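Local coordinates for axin interactor, dorsalization-associated protein (Danio rerio, PDB 2QZQ) that acts as a ventralizing factor in the embryo by binding axin, disrupting its homodimerization and so inhibiting axin-mediated JNK activation, here represented by its C-terminal C2 domain, at residues Leu18-Ile23 and Leu142-Asn147; Pro34-Ser39 and Ile65-Asp70; Asp47-Gln52 and Ile73-Glu78; Ala85-Phe90 and Lys103-Met108. All coordinates share one frame; numbering follows the deposited sequence.

Interaction 1. Residues Leu18-Ile23 and Leu142-Asn147; sequences LTIEKI and LYLHLN
Ile20, Ile23, Leu144 and Leu146 form the apolar centre of this antiparallel strand pair, which contains a classic beta bulge and belongs to the C2-type beta sandwich of the domain. Leu144 reaches across with one branch: its CD1 lies 4.0 Å from CG2 of Ile20 and also touches CB of Ile23. Leu146 runs alongside Ile20, pointing the same way, and packs CD2 against its CG1. These four side chains share the sheet face turned to the sandwich interior, where Phe88 meets both leucines.

Outward from this layer the backbones are zipped together. Thr19 and Asn147 form a hydrogen-bonded pair, with Thr19 N 2.8 Å from Asn147 O, and His145 N bonds to Lys22 O nearly straight, at 172°. Between these points the register slips by one residue: Glu21 and Lys22 both face His145. Its carbonyl O therefore receives Glu21 N at 3.0 Å and, more weakly, Lys22 N.

The opposite face is polar. Lys22 lies alongside His145; with CG between the backbone N and the carbonyl carbon (chi1 72°) and the chain extended beyond, its CE sits over the centre of the imidazole, 3.8 Å from the ring centroid, as a CH-pi contact. Lys22 also makes a cation-pi contact with Tyr64. The hydroxyl of Thr19 is bonded to Asp70 on the neighbouring strand. Two waters stitch the margin: one donates to Thr19 OG1 and Asn147 O, and the second lies 2.9 Å from each of its two acceptors, Glu21 OE1 and Leu146 O.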
# COMPACT_ATOMS: atom_id res chain seq x y z
N LEU A 18 0.91 8.45 3.94
CA LEU A 18 -0.27 7.78 3.39
C LEU A 18 -1.03 7.11 4.51
O LEU A 18 -0.48 6.21 5.18
CB LEU A 18 0.13 6.76 2.33
CG LEU A 18 0.84 7.32 1.11
CD1 LEU A 18 1.44 6.21 0.25
CD2 LEU A 18 -0.08 8.23 0.32
N THR A 19 -2.26 7.57 4.74
CA THR A 19 -3.13 6.94 5.71
C THR A 19 -3.84 5.81 4.99
O THR A 19 -4.53 6.03 4.01
CB THR A 19 -4.21 7.93 6.23
OG1 THR A 19 -3.55 9.09 6.76
CG2 THR A 19 -5.10 7.28 7.31
N ILE A 20 -3.66 4.59 5.48
CA ILE A 20 -4.39 3.47 4.90
C ILE A 20 -5.65 3.39 5.72
O ILE A 20 -5.63 3.05 6.92
CB ILE A 20 -3.60 2.14 4.99
CG1 ILE A 20 -2.26 2.23 4.26
CG2 ILE A 20 -4.47 0.96 4.52
CD1 ILE A 20 -1.33 1.03 4.52
N GLU A 21 -6.77 3.75 5.08
CA GLU A 21 -8.04 3.81 5.77
C GLU A 21 -8.64 2.43 5.84
O GLU A 21 -8.85 1.90 6.92
CB GLU A 21 -8.99 4.80 5.09
CG GLU A 21 -8.36 6.22 5.07
CD GLU A 21 -9.22 7.28 4.38
OE1 GLU A 21 -10.09 6.93 3.56
OE2 GLU A 21 -8.99 8.48 4.67
N LYS A 22 -8.90 1.84 4.68
CA LYS A 22 -9.53 0.54 4.64
C LYS A 22 -9.28 -0.07 3.27
O LYS A 22 -8.87 0.63 2.34
CB LYS A 22 -11.03 0.66 4.90
CG LYS A 22 -11.83 1.28 3.78
CD LYS A 22 -13.25 1.57 4.21
CE LYS A 22 -13.95 2.42 3.16
NZ LYS A 22 -15.39 2.63 3.49
N ILE A 23 -9.50 -1.38 3.17
CA ILE A 23 -9.44 -2.06 1.89
C ILE A 23 -10.71 -2.87 1.70
O ILE A 23 -11.14 -3.62 2.60
CB ILE A 23 -8.13 -2.92 1.73
CG1 ILE A 23 -8.04 -3.51 0.31
CG2 ILE A 23 -8.03 -4.02 2.78
CD1 ILE A 23 -6.72 -4.29 0.07
N LEU A 142 -14.78 -2.27 -4.88
CA LEU A 142 -14.06 -2.60 -3.67
C LEU A 142 -12.60 -2.24 -3.91
O LEU A 142 -11.90 -2.91 -4.70
CB LEU A 142 -14.22 -4.11 -3.35
CG LEU A 142 -15.65 -4.51 -3.02
CD1 LEU A 142 -15.80 -6.06 -3.05
CD2 LEU A 142 -16.07 -3.93 -1.65
N TYR A 143 -12.17 -1.18 -3.24
CA TYR A 143 -10.89 -0.51 -3.50
C TYR A 143 -10.05 -0.42 -2.24
O TYR A 143 -10.53 -0.61 -1.13
CB TYR A 143 -11.16 0.93 -3.97
CG TYR A 143 -11.90 1.06 -5.29
CD1 TYR A 143 -11.22 0.87 -6.49
CD2 TYR A 143 -13.24 1.43 -5.33
CE1 TYR A 143 -11.85 1.01 -7.70
CE2 TYR A 143 -13.91 1.56 -6.55
CZ TYR A 143 -13.20 1.35 -7.73
OH TYR A 143 -13.79 1.49 -8.95
N LEU A 144 -8.79 -0.07 -2.42
CA LEU A 144 -7.96 0.42 -1.32
C LEU A 144 -8.22 1.93 -1.17
O LEU A 144 -8.06 2.69 -2.13
CB LEU A 144 -6.48 0.15 -1.60
CG LEU A 144 -5.45 0.65 -0.59
CD1 LEU A 144 -5.57 -0.09 0.77
CD2 LEU A 144 -4.05 0.56 -1.17
N HIS A 145 -8.60 2.35 0.04
CA HIS A 145 -8.92 3.77 0.32
C HIS A 145 -7.79 4.35 1.12
O HIS A 145 -7.49 3.84 2.22
CB HIS A 145 -10.18 3.88 1.15
CG HIS A 145 -11.44 3.57 0.41
ND1 HIS A 145 -11.78 2.29 0.03
CD2 HIS A 145 -12.45 4.37 -0.00
CE1 HIS A 145 -12.95 2.32 -0.60
NE2 HIS A 145 -13.37 3.56 -0.62
N LEU A 146 -7.15 5.38 0.57
CA LEU A 146 -6.05 6.10 1.22
C LEU A 146 -6.37 7.58 1.39
O LEU A 146 -7.24 8.14 0.69
CB LEU A 146 -4.74 6.00 0.41
CG LEU A 146 -4.25 4.64 -0.10
CD1 LEU A 146 -3.06 4.81 -1.03
CD2 LEU A 146 -3.93 3.74 1.08
N ASN A 147 -5.65 8.21 2.32
CA ASN A 147 -5.59 9.68 2.41
C ASN A 147 -4.14 10.10 2.33
O ASN A 147 -3.30 9.55 3.06
CB ASN A 147 -6.26 10.22 3.68
CG ASN A 147 -6.44 11.74 3.66
OD1 ASN A 147 -6.92 12.29 2.70
ND2 ASN A 147 -6.02 12.42 4.72
O HOH W 1 -2.31 11.09 5.45
O HOH W 2 -10.15 7.68 0.75

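Interaction 2. Residues Pro34-Ser39 and Ile65-Asp70; sequences PYITVS and IHFSVD
Pro34 packs on Ile65 and Ile36 on Phe67, the apolar contacts that join Pro34-Ser39 to Ile65-Asp70, two strands that belong to the opposing layers of the C2-type beta sandwich. Their axes pass 8.9 Å apart at 50°, too far for backbone pairing, so side chains bridge the gap. Pro34 and Ile65 form one patch: the proline CG lies 4.0 Å from Ile65 CG2, and the CD1 end of the same isoleucine touches both CB and CG of the proline ring. Phe67 forms the other patch, with its CZ 3.7 Å from Ile36 CG1.

A CH-pi contact gives the second patch its orientation. Ile36 CD1 lies over one face of the Phe67 ring, 4.1 Å from the centroid and displaced toward the rim. Ile36 gets there with CG1 anti to its carbonyl carbon (chi1 -68°) and CD1 extended beyond it, which carries the methyl across the space between the layers. The edge of the same ring meets main chain: Tyr35 CA lies near the ring plane, 3.8 Å from CE1.

Polar bonding runs to other strands. Tyr35 and Thr37 pair through their backbones with Lys91 and Glu89, while Ser68 and Val69 both face Ile20 in a G1 beta bulge. Phe90 touches Pro34 and Ile65 together, and Ile20 and Ile23 touch Phe67, extending the apolar layer beyond this pair. With no hydrogen bond joining the two segments, their contact is one of apolar packing and CH-pi and probably draws on burial of apolar surface; Ile36 over one face of the Phe67 ring and Tyr35 at its edge would limit the ring's freedom to turn.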
# COMPACT_ATOMS: atom_id res chain seq x y z
N PRO A 34 -4.87 -10.08 8.56
CA PRO A 34 -4.52 -9.30 7.37
C PRO A 34 -3.57 -8.14 7.67
O PRO A 34 -3.67 -7.49 8.72
CB PRO A 34 -5.87 -8.77 6.88
CG PRO A 34 -6.70 -8.66 8.14
CD PRO A 34 -6.26 -9.84 9.01
N TYR A 35 -2.65 -7.88 6.75
CA TYR A 35 -1.82 -6.68 6.85
C TYR A 35 -1.36 -6.22 5.48
O TYR A 35 -1.62 -6.88 4.48
CB TYR A 35 -0.62 -6.88 7.79
CG TYR A 35 0.43 -7.84 7.30
CD1 TYR A 35 0.29 -9.23 7.49
CD2 TYR A 35 1.57 -7.38 6.64
CE1 TYR A 35 1.28 -10.13 7.04
CE2 TYR A 35 2.55 -8.26 6.17
CZ TYR A 35 2.41 -9.63 6.40
OH TYR A 35 3.38 -10.50 5.94
N ILE A 36 -0.70 -5.07 5.45
CA ILE A 36 -0.22 -4.51 4.17
C ILE A 36 1.25 -4.19 4.24
O ILE A 36 1.72 -3.63 5.23
CB ILE A 36 -1.06 -3.27 3.75
CG1 ILE A 36 -2.48 -3.72 3.39
CG2 ILE A 36 -0.39 -2.48 2.54
CD1 ILE A 36 -3.46 -2.53 3.06
N THR A 37 1.95 -4.54 3.16
CA THR A 37 3.34 -4.21 2.97
C THR A 37 3.38 -3.07 1.97
O THR A 37 2.82 -3.18 0.86
CB THR A 37 4.13 -5.38 2.42
OG1 THR A 37 4.15 -6.41 3.41
CG2 THR A 37 5.60 -5.00 2.10
N VAL A 38 4.02 -1.99 2.41
CA VAL A 38 4.19 -0.79 1.59
C VAL A 38 5.67 -0.68 1.22
O VAL A 38 6.56 -0.65 2.09
CB VAL A 38 3.72 0.50 2.33
CG1 VAL A 38 3.86 1.79 1.41
CG2 VAL A 38 2.28 0.36 2.86
N SER A 39 5.91 -0.64 -0.09
CA SER A 39 7.24 -0.50 -0.62
C SER A 39 7.24 0.61 -1.69
O SER A 39 6.19 0.97 -2.22
CB SER A 39 7.72 -1.83 -1.20
OG SER A 39 6.91 -2.29 -2.28
N ILE A 65 -11.74 -4.38 5.44
CA ILE A 65 -10.86 -4.44 6.58
C ILE A 65 -10.40 -3.02 6.81
O ILE A 65 -9.85 -2.38 5.90
CB ILE A 65 -9.67 -5.38 6.31
CG1 ILE A 65 -10.18 -6.83 6.27
CG2 ILE A 65 -8.58 -5.26 7.40
CD1 ILE A 65 -9.39 -7.69 5.33
N HIS A 66 -10.66 -2.52 8.01
CA HIS A 66 -10.26 -1.17 8.42
C HIS A 66 -8.88 -1.20 9.07
O HIS A 66 -8.61 -2.04 9.94
CB HIS A 66 -11.33 -0.55 9.33
CG HIS A 66 -12.65 -0.42 8.65
ND1 HIS A 66 -13.56 -1.45 8.58
CD2 HIS A 66 -13.18 0.60 7.94
CE1 HIS A 66 -14.60 -1.07 7.86
NE2 HIS A 66 -14.39 0.16 7.46
N PHE A 67 -8.00 -0.30 8.62
CA PHE A 67 -6.63 -0.19 9.08
C PHE A 67 -6.44 1.06 9.91
O PHE A 67 -5.93 0.98 11.05
CB PHE A 67 -5.65 -0.15 7.88
CG PHE A 67 -5.31 -1.50 7.31
CD1 PHE A 67 -4.15 -2.18 7.71
CD2 PHE A 67 -6.18 -2.13 6.42
CE1 PHE A 67 -3.86 -3.45 7.19
CE2 PHE A 67 -5.91 -3.41 5.90
CZ PHE A 67 -4.74 -4.07 6.29
N SER A 68 -6.85 2.21 9.34
CA SER A 68 -6.68 3.53 9.96
C SER A 68 -5.28 3.69 10.54
O SER A 68 -5.12 3.92 11.74
CB SER A 68 -7.73 3.76 11.06
OG SER A 68 -9.04 3.50 10.57
N VAL A 69 -4.28 3.56 9.68
CA VAL A 69 -2.90 3.68 10.09
C VAL A 69 -2.11 4.53 9.09
O VAL A 69 -2.32 4.44 7.88
CB VAL A 69 -2.25 2.28 10.26
CG1 VAL A 69 -2.08 1.56 8.90
CG2 VAL A 69 -0.93 2.38 11.02
N ASP A 70 -1.21 5.37 9.62
CA ASP A 70 -0.35 6.21 8.78
C ASP A 70 0.94 5.49 8.41
O ASP A 70 1.59 4.88 9.27
CB ASP A 70 0.03 7.53 9.48
CG ASP A 70 -1.15 8.46 9.66
OD1 ASP A 70 -2.24 8.24 9.07
OD2 ASP A 70 -0.95 9.44 10.42

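Interaction 3. Residues Asp47-Gln52 and Ile73-Glu78; sequences DLNPVQ and IQRHLE
Leu48 and Arg75 cross at about a right angle; the guanidinium NH2 comes beside Leu48 CB and CD2 and reaches the leucine's backbone carbonyl. Arg75 NH2 donates to Leu48 O at 2.9 Å. The bond is bent, 138° at the hydrogen, and the oxygen lies out of the guanidinium plane. Arg75 leaves the backbone with CG anti to N (chi1 -158°), then turns at chi3, which swings its end back toward the 47-52 loop. Leu48 CD2 packs 3.8 Å from the same NH2, while NH1 bonds to Lys79 O.

Asn49 points its side chain into the 73-78 loop, where its amide lies against the backbone of Gln74 and beside Arg75. Two glutamines complete the contact. Gln52 and Gln74 also cross nearly at right angles, their amides 76° apart, and Gln52 NE2 meets the aliphatic CG of Gln74 at 3.7 Å. Both NE2 atoms donate to Glu72 O, that of Gln74 to Pro5 O as well; Gln52 OE1 takes Leu4 N.

This contact joins two loops at one end of the C2-type beta sandwich, one leading into strand 52-53 and the other into strand 85-94. One firm hydrogen bond crosses between the segments, from the Arg75 side chain to the Leu48 carbonyl, whereas the glutamine amides are bonded to main chain outside them. With no backbone pairing between them, the loops meet through this one bent bond and the packing of leucine, asparagine and glutamine side chains.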
# COMPACT_ATOMS: atom_id res chain seq x y z
N ASP A 47 13.55 -1.99 -4.90
CA ASP A 47 13.35 -1.16 -3.71
C ASP A 47 14.26 0.07 -3.61
O ASP A 47 15.48 -0.04 -3.66
CB ASP A 47 13.50 -1.98 -2.44
CG ASP A 47 12.28 -2.82 -2.17
OD1 ASP A 47 11.16 -2.27 -2.07
OD2 ASP A 47 12.45 -4.04 -2.07
N LEU A 48 13.62 1.23 -3.49
CA LEU A 48 14.30 2.50 -3.35
C LEU A 48 14.39 2.87 -1.87
O LEU A 48 15.18 3.73 -1.48
CB LEU A 48 13.54 3.59 -4.12
CG LEU A 48 13.63 3.60 -5.65
CD1 LEU A 48 12.46 4.39 -6.20
CD2 LEU A 48 14.96 4.22 -6.11
N ASN A 49 13.54 2.22 -1.08
CA ASN A 49 13.34 2.49 0.34
C ASN A 49 13.23 1.16 1.10
O ASN A 49 12.97 0.11 0.47
CB ASN A 49 11.99 3.20 0.58
CG ASN A 49 11.96 4.64 0.10
OD1 ASN A 49 12.95 5.18 -0.44
ND2 ASN A 49 10.82 5.28 0.29
N PRO A 50 13.38 1.20 2.44
CA PRO A 50 13.03 0.03 3.26
C PRO A 50 11.54 -0.27 3.18
O PRO A 50 10.72 0.65 3.18
CB PRO A 50 13.41 0.45 4.69
CG PRO A 50 13.52 1.94 4.64
CD PRO A 50 13.93 2.30 3.26
N VAL A 51 11.24 -1.56 3.11
CA VAL A 51 9.88 -2.08 3.02
C VAL A 51 9.29 -1.93 4.41
O VAL A 51 10.01 -2.10 5.40
CB VAL A 51 9.93 -3.55 2.52
CG1 VAL A 51 8.55 -4.12 2.38
CG2 VAL A 51 10.64 -3.61 1.16
N GLN A 52 8.00 -1.58 4.49
CA GLN A 52 7.32 -1.42 5.77
C GLN A 52 6.01 -2.22 5.84
O GLN A 52 5.18 -2.14 4.93
CB GLN A 52 6.97 0.04 6.01
CG GLN A 52 8.16 1.03 6.04
CD GLN A 52 7.66 2.44 6.18
OE1 GLN A 52 7.30 2.87 7.27
NE2 GLN A 52 7.60 3.17 5.06
N ILE A 73 6.38 7.62 4.12
CA ILE A 73 7.22 7.29 2.96
C ILE A 73 8.65 7.77 3.21
O ILE A 73 8.88 8.96 3.48
CB ILE A 73 6.60 7.86 1.65
CG1 ILE A 73 5.25 7.19 1.40
CG2 ILE A 73 7.52 7.63 0.44
CD1 ILE A 73 5.34 5.66 1.31
N GLN A 74 9.60 6.84 3.12
CA GLN A 74 10.95 7.01 3.62
C GLN A 74 11.90 7.66 2.62
O GLN A 74 13.06 7.26 2.48
CB GLN A 74 11.50 5.66 4.10
CG GLN A 74 10.71 5.11 5.28
CD GLN A 74 10.89 5.96 6.53
OE1 GLN A 74 12.02 6.16 6.99
NE2 GLN A 74 9.80 6.45 7.09
N ARG A 75 11.41 8.67 1.92
CA ARG A 75 12.27 9.54 1.14
C ARG A 75 11.53 10.82 0.82
O ARG A 75 10.34 10.79 0.48
CB ARG A 75 12.78 8.87 -0.15
CG ARG A 75 14.06 9.51 -0.69
CD ARG A 75 14.42 9.04 -2.11
NE ARG A 75 15.05 7.72 -2.11
CZ ARG A 75 15.69 7.18 -3.14
NH1 ARG A 75 15.82 7.84 -4.29
NH2 ARG A 75 16.22 5.96 -3.03
N HIS A 76 12.23 11.94 0.93
CA HIS A 76 11.67 13.22 0.45
C HIS A 76 11.28 13.10 -1.01
O HIS A 76 12.03 12.58 -1.84
CB HIS A 76 12.67 14.38 0.72
CG HIS A 76 12.95 14.59 2.17
ND1 HIS A 76 13.92 13.89 2.85
CD2 HIS A 76 12.35 15.39 3.09
CE1 HIS A 76 13.93 14.26 4.12
NE2 HIS A 76 12.98 15.17 4.29
N LEU A 77 10.07 13.54 -1.33
CA LEU A 77 9.48 13.32 -2.67
C LEU A 77 10.36 13.78 -3.83
O LEU A 77 10.47 13.08 -4.83
CB LEU A 77 8.08 13.94 -2.78
CG LEU A 77 6.99 13.40 -1.87
CD1 LEU A 77 5.66 14.11 -2.13
CD2 LEU A 77 6.86 11.87 -2.00
N GLU A 78 11.01 14.94 -3.69
CA GLU A 78 11.84 15.52 -4.75
C GLU A 78 13.07 14.68 -5.09
O GLU A 78 13.71 14.87 -6.14
CB GLU A 78 12.22 16.98 -4.40
CG GLU A 78 11.03 17.93 -4.28
CD GLU A 78 10.38 17.91 -2.91
OE1 GLU A 78 10.83 17.12 -2.06
OE2 GLU A 78 9.43 18.69 -2.66

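Interaction 4. Residues Ala85-Phe90 and Lys103-Met108; sequences AIFFEF and KCFAFM
Phe88 N and Ala106 O are 2.8 Å apart, and the return bond from Ala106 N to Phe88 O has the same length, so this central pair is closed by two short, fairly straight hydrogen bonds. The antiparallel ladder of the beta hairpin continues on both sides of it. Ile86 and Met108 exchange two bonds, and beyond the other side Phe90 N bonds to Cys104 O while Lys103 N returns to Phe90 O at 2.9 Å.

Aromatic side chains occupy both faces of the ladder. On one, Phe87 lies alongside Phe105 and Phe107. Phe107 CB sits over the centre of the Phe87 ring, 3.9 Å from its centroid. From there the first torsion (chi1 62°, CG between the backbone N and the carbonyl carbon) leads the Phe107 ring away from the 85-90 strand. The two rings are nearly parallel but slid apart, with little overlap and 5.6 Å between centroids. Phe105 CD2 meets the edge of the Phe87 ring. Phe129 packs edge-to-face with Phe87.

On the other face, Met108, present as selenomethionine, brings its CG into the plane of the Phe88 ring, 3.9 Å from CE2. Cys104 SG approaches Phe90 obliquely as a sulfur-aromatic contact, 5.3 Å from the ring centroid, and the Lys103 chain runs beside the same ring before its amine reaches Asp27.

The hairpin is central to one layer of the C2-type beta sandwich: strand 34-41 pairs with its first strand, strand 116-124 with its second, and Leu18, Leu144 and Leu146 from the opposing layer close over Phe88.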
# COMPACT_ATOMS: atom_id res chain seq x y z
N ALA A 85 7.23 3.98 -8.09
CA ALA A 85 5.84 3.75 -7.70
C ALA A 85 5.81 3.23 -6.27
O ALA A 85 6.75 2.56 -5.81
CB ALA A 85 5.20 2.75 -8.62
N ILE A 86 4.75 3.56 -5.57
CA ILE A 86 4.49 3.05 -4.23
C ILE A 86 3.52 1.86 -4.36
O ILE A 86 2.42 2.00 -4.92
CB ILE A 86 3.88 4.14 -3.32
CG1 ILE A 86 4.70 5.46 -3.39
CG2 ILE A 86 3.81 3.68 -1.84
CD1 ILE A 86 4.07 6.59 -2.60
N PHE A 87 3.92 0.72 -3.80
CA PHE A 87 3.11 -0.51 -3.81
C PHE A 87 2.49 -0.78 -2.46
O PHE A 87 3.09 -0.47 -1.44
CB PHE A 87 4.01 -1.69 -4.18
CG PHE A 87 4.23 -1.83 -5.64
CD1 PHE A 87 3.46 -2.70 -6.38
CD2 PHE A 87 5.22 -1.08 -6.27
CE1 PHE A 87 3.66 -2.81 -7.80
CE2 PHE A 87 5.42 -1.18 -7.66
CZ PHE A 87 4.63 -2.05 -8.41
N PHE A 88 1.29 -1.37 -2.47
CA PHE A 88 0.57 -1.76 -1.29
C PHE A 88 0.17 -3.19 -1.58
O PHE A 88 -0.58 -3.43 -2.53
CB PHE A 88 -0.70 -0.91 -1.10
CG PHE A 88 -0.43 0.56 -1.15
CD1 PHE A 88 -0.20 1.27 0.01
CD2 PHE A 88 -0.33 1.21 -2.38
CE1 PHE A 88 0.11 2.65 -0.05
CE2 PHE A 88 -0.04 2.56 -2.44
CZ PHE A 88 0.20 3.28 -1.28
N GLU A 89 0.76 -4.12 -0.83
CA GLU A 89 0.48 -5.56 -1.01
C GLU A 89 -0.30 -6.03 0.20
O GLU A 89 0.18 -5.89 1.31
CB GLU A 89 1.77 -6.36 -1.08
CG GLU A 89 2.61 -6.08 -2.32
CD GLU A 89 3.89 -6.87 -2.30
OE1 GLU A 89 4.82 -6.45 -1.57
OE2 GLU A 89 3.95 -7.90 -2.98
N PHE A 90 -1.49 -6.58 -0.04
CA PHE A 90 -2.34 -7.08 1.01
C PHE A 90 -1.99 -8.54 1.25
O PHE A 90 -2.02 -9.36 0.33
CB PHE A 90 -3.80 -6.94 0.62
CG PHE A 90 -4.76 -7.51 1.64
CD1 PHE A 90 -5.27 -6.72 2.64
CD2 PHE A 90 -5.12 -8.87 1.58
CE1 PHE A 90 -6.16 -7.27 3.58
CE2 PHE A 90 -5.99 -9.41 2.49
CZ PHE A 90 -6.52 -8.61 3.50
N LYS A 103 -2.30 -11.66 -1.46
CA LYS A 103 -3.55 -11.88 -2.17
C LYS A 103 -3.62 -10.98 -3.39
O LYS A 103 -4.05 -11.38 -4.48
CB LYS A 103 -4.69 -11.49 -1.24
CG LYS A 103 -6.10 -11.72 -1.79
CD LYS A 103 -7.09 -11.46 -0.64
CE LYS A 103 -8.50 -11.75 -1.04
NZ LYS A 103 -8.66 -13.23 -1.12
N CYS A 104 -3.22 -9.73 -3.20
CA CYS A 104 -3.42 -8.73 -4.25
C CYS A 104 -2.57 -7.52 -3.92
O CYS A 104 -2.00 -7.43 -2.83
CB CYS A 104 -4.91 -8.35 -4.33
SG CYS A 104 -5.61 -7.74 -2.73
N PHE A 105 -2.47 -6.61 -4.88
CA PHE A 105 -1.68 -5.40 -4.69
C PHE A 105 -2.30 -4.19 -5.41
O PHE A 105 -3.13 -4.31 -6.32
CB PHE A 105 -0.24 -5.61 -5.15
CG PHE A 105 -0.10 -5.79 -6.66
CD1 PHE A 105 -0.36 -7.01 -7.26
CD2 PHE A 105 0.28 -4.71 -7.46
CE1 PHE A 105 -0.22 -7.17 -8.64
CE2 PHE A 105 0.44 -4.85 -8.85
CZ PHE A 105 0.18 -6.07 -9.45
N ALA A 106 -1.88 -3.02 -4.95
CA ALA A 106 -2.26 -1.75 -5.57
C ALA A 106 -0.96 -1.00 -5.70
O ALA A 106 -0.01 -1.25 -4.94
CB ALA A 106 -3.22 -0.98 -4.66
N PHE A 107 -0.90 -0.06 -6.63
CA PHE A 107 0.26 0.79 -6.67
C PHE A 107 -0.15 2.17 -7.09
O PHE A 107 -1.26 2.37 -7.61
CB PHE A 107 1.31 0.23 -7.64
CG PHE A 107 0.84 0.14 -9.07
CD1 PHE A 107 0.07 -0.92 -9.50
CD2 PHE A 107 1.16 1.16 -9.98
CE1 PHE A 107 -0.34 -1.02 -10.85
CE2 PHE A 107 0.72 1.10 -11.28
CZ PHE A 107 -0.01 0.02 -11.74
N MSE A 108 0.73 3.13 -6.84
CA MSE A 108 0.54 4.48 -7.35
C MSE A 108 1.83 5.05 -7.90
O MSE A 108 2.87 4.95 -7.25
CB MSE A 108 -0.12 5.41 -6.33
CG MSE A 108 0.48 5.46 -4.94
SE MSE A 108 -0.60 6.76 -3.84
CE MSE A 108 0.29 8.16 -4.21

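Interactions 1 and 4 are backbone ladders, one in each layer of the sandwich, and they meet in the core where Phe88 touches Leu18, Leu144 and Leu146. Interaction 4 is mostly buried and largely aromatic, whereas interaction 1 has one apolar face and one polar face with waters. Interaction 2 spans the layers without a hydrogen bond; its strands pair with those of the other two, 64-72 with 15-24 and 34-41 with 85-94. Interaction 3 lies about 13 Å from the chain centre, centre to centre, and depends on polar side chains; Ile73 links it to the core through Leu18 and Ile86.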